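Local coordinates for protein SOSEKI 4 (Arabidopsis thaliana, PDB 6RSN), which forms polymer filaments through its DIX-like domain, locally interprets polarity cues and can influence the orientation of plant cell division, besides promoting auxin biosynthesis and signalling, at residues Ser59-Lys64 / Val68-Ser73. The protein carries 1 engineered substitution. Numbering follows the deposited sequence.
Sequences SKRTYK and VWYALS. Engineered in segment 68-73: Ala-71 (natural residue Asp).
Arg-61 and Tyr-70 meet across the antiparallel beta hairpin of strands 55-63 and 66-71, whose strand 66-71 is outermost in the five-stranded sheet of this chain, a DIX-like, ubiquitin-like polymerising domain. Between 59-64 and 68-73, two hydrogen-bonded pairs, Ser-59 with Tyr-70 and Arg-61 with Val-68, supply four backbone bonds, the straightest of them from Tyr-70 N to Ser-59 O (2.8 Å, 174° at the hydrogen).

Arg-61 can be followed from its root. CB lies 4.2 Å from Val-68 CG1, as befits facing residues on one side of the sheet. CG then stands anti to the backbone N (chi1 166°), and bends at chi2 and chi3 turn the chain toward Tyr-70, two residues along the partner strand. There the guanidinium lies nearly flat on the phenol, planes 20° apart, in a cation-pi stack with CZ 4.0 Å from the centroid of the Tyr-70 ring. NH2 sits over the middle of the ring and NH1 approaches CE2. A long arginine suits this place because it can span the strands and lay its flat, delocalised cation on the pi face that tyrosine offers, which probably offsets part of the charge.

Trp-69 occupies the other face, with Lys-60 as its non-hydrogen-bonded partner. The broad indole can reach back over the neighbouring backbone, bringing CZ3 within 3.5 Å of both Lys-60 N and Lys-60 CB. Lysine fits here because CB gives apolar contact while the extended chain carries the amine away. Both side chains also touch Val-87 of strand 86-92, the next strand of the sheet.

Small Ser-59 is buried, leaving room for Leu-72, whose CD1 comes 3.9 Å from Ser-59 CB; Ile-78 touches both residues. Toward the turn, branched Val-68 suits an extended strand and places CG1 3.6 Å from Tyr-63 CB.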
loop_
_atom_site.group_PDB
_atom_site.type_symbol
_atom_site.label_atom_id
_atom_site.label_comp_id
_atom_site.label_asym_id
_atom_site.label_seq_id
_atom_site.Cartn_x
_atom_site.Cartn_y
_atom_site.Cartn_z
ATOM N N SER A 59 -0.145 -5.202 2.948
ATOM C CA SER A 59 -1.083 -4.366 3.681
ATOM C C SER A 59 -1.151 -4.869 5.116
ATOM O O SER A 59 -0.990 -6.057 5.404
ATOM C CB SER A 59 -2.459 -4.343 3.021
ATOM O OG SER A 59 -3.025 -5.656 3.077
ATOM N N LYS A 60 -1.331 -3.919 6.031
ATOM C CA LYS A 60 -1.439 -4.298 7.437
ATOM C C LYS A 60 -2.787 -4.988 7.685
ATOM O O LYS A 60 -3.877 -4.547 7.291
ATOM C CB LYS A 60 -1.312 -3.001 8.241
ATOM C CG LYS A 60 -1.094 -3.178 9.735
ATOM C CD LYS A 60 -1.156 -1.799 10.390
ATOM C CE LYS A 60 -0.736 -1.868 11.833
ATOM N NZ LYS A 60 -1.076 -0.625 12.576
ATOM N N ARG A 61 -2.737 -6.096 8.432
ATOM C CA ARG A 61 -3.940 -6.876 8.675
ATOM C C ARG A 61 -3.910 -7.444 10.104
ATOM O O ARG A 61 -2.857 -7.784 10.595
ATOM C CB ARG A 61 -3.913 -7.994 7.625
ATOM C CG ARG A 61 -4.892 -9.119 7.901
ATOM C CD ARG A 61 -6.128 -8.728 7.095
ATOM N NE ARG A 61 -5.767 -8.755 5.668
ATOM C CZ ARG A 61 -5.946 -9.820 4.878
ATOM N NH1 ARG A 61 -6.493 -10.918 5.371
ATOM N NH2 ARG A 61 -5.643 -9.760 3.594
ATOM N N THR A 62 -5.056 -7.603 10.789
ATOM C CA THR A 62 -5.036 -8.166 12.150
ATOM C C THR A 62 -4.525 -9.610 12.152
ATOM O O THR A 62 -4.800 -10.378 11.216
ATOM C CB THR A 62 -6.373 -8.006 12.894
ATOM O OG1 THR A 62 -7.248 -8.957 12.299
ATOM C CG2 THR A 62 -6.962 -6.632 12.775
ATOM N N TYR A 63 -3.778 -9.968 13.212
ATOM C CA TYR A 63 -3.186 -11.292 13.356
ATOM C C TYR A 63 -2.858 -11.520 14.836
ATOM O O TYR A 63 -2.043 -10.779 15.394
ATOM C CB TYR A 63 -1.924 -11.363 12.473
ATOM C CG TYR A 63 -1.094 -12.609 12.645
ATOM C CD1 TYR A 63 -1.525 -13.840 12.183
ATOM C CD2 TYR A 63 0.139 -12.547 13.294
ATOM C CE1 TYR A 63 -0.784 -15.003 12.364
ATOM C CE2 TYR A 63 0.902 -13.692 13.468
ATOM C CZ TYR A 63 0.453 -14.910 12.987
ATOM O OH TYR A 63 1.241 -16.005 13.146
ATOM N N LYS A 64 -3.399 -12.604 15.425
ATOM C CA LYS A 64 -3.120 -12.959 16.803
ATOM C C LYS A 64 -3.380 -11.727 17.669
ATOM O O LYS A 64 -4.438 -11.130 17.551
ATOM C CB LYS A 64 -1.709 -13.530 16.954
ATOM C CG LYS A 64 -1.632 -15.038 17.121
ATOM C CD LYS A 64 -1.853 -15.842 15.883
ATOM C CE LYS A 64 -0.697 -16.808 15.725
ATOM N NZ LYS A 64 -1.159 -18.199 15.533
ATOM N N VAL A 68 -0.089 -8.163 10.982
ATOM C CA VAL A 68 0.869 -8.848 10.127
ATOM C C VAL A 68 0.829 -8.039 8.828
ATOM O O VAL A 68 -0.145 -7.361 8.514
ATOM C CB VAL A 68 0.469 -10.331 9.900
ATOM C CG1 VAL A 68 -0.906 -10.414 9.200
ATOM C CG2 VAL A 68 1.508 -11.109 9.094
ATOM N N TRP A 69 1.970 -7.971 8.166
ATOM C CA TRP A 69 2.044 -7.409 6.810
ATOM C C TRP A 69 1.732 -8.489 5.791
ATOM O O TRP A 69 2.520 -9.429 5.587
ATOM C CB TRP A 69 3.468 -6.860 6.553
ATOM C CG TRP A 69 3.801 -5.663 7.385
ATOM C CD1 TRP A 69 4.782 -5.541 8.321
ATOM C CD2 TRP A 69 3.210 -4.368 7.268
ATOM N NE1 TRP A 69 4.825 -4.271 8.850
ATOM C CE2 TRP A 69 3.846 -3.528 8.227
ATOM C CE3 TRP A 69 2.197 -3.837 6.477
ATOM C CZ2 TRP A 69 3.519 -2.178 8.353
ATOM C CZ3 TRP A 69 1.822 -2.516 6.659
ATOM C CH2 TRP A 69 2.501 -1.694 7.564
ATOM N N TYR A 70 0.547 -8.360 5.170
ATOM C CA TYR A 70 0.061 -9.393 4.285
ATOM C C TYR A 70 0.491 -9.068 2.857
ATOM O O TYR A 70 0.156 -8.040 2.333
ATOM C CB TYR A 70 -1.475 -9.322 4.319
ATOM C CG TYR A 70 -2.105 -10.590 3.844
ATOM C CD1 TYR A 70 -2.382 -10.796 2.496
ATOM C CD2 TYR A 70 -2.463 -11.558 4.759
ATOM C CE1 TYR A 70 -3.003 -11.963 2.068
ATOM C CE2 TYR A 70 -3.100 -12.723 4.358
ATOM C CZ TYR A 70 -3.341 -12.931 3.004
ATOM O OH TYR A 70 -3.956 -14.098 2.652
ATOM N N ALA A 71 1.264 -9.953 2.206
ATOM C CA ALA A 71 1.836 -9.724 0.894
ATOM C C ALA A 71 0.729 -9.620 -0.150
ATOM O O ALA A 71 -0.261 -10.410 -0.142
ATOM C CB ALA A 71 2.729 -10.933 0.598
ATOM N N LEU A 72 0.841 -8.602 -0.993
ATOM C CA LEU A 72 -0.092 -8.346 -2.090
ATOM C C LEU A 72 0.503 -8.500 -3.506
ATOM O O LEU A 72 1.635 -8.116 -3.729
ATOM C CB LEU A 72 -0.520 -6.879 -1.973
ATOM C CG LEU A 72 -1.159 -6.420 -0.655
ATOM C CD1 LEU A 72 -1.200 -4.895 -0.578
ATOM C CD2 LEU A 72 -2.604 -6.945 -0.549
ATOM N N SER A 73 -0.280 -9.029 -4.462
ATOM C CA SER A 73 -0.064 -8.936 -5.915
ATOM C C SER A 73 -0.883 -7.800 -6.472
ATOM O O SER A 73 -1.835 -7.409 -5.814
ATOM C CB SER A 73 -0.522 -10.174 -6.615
ATOM O OG SER A 73 0.144 -11.284 -6.043
#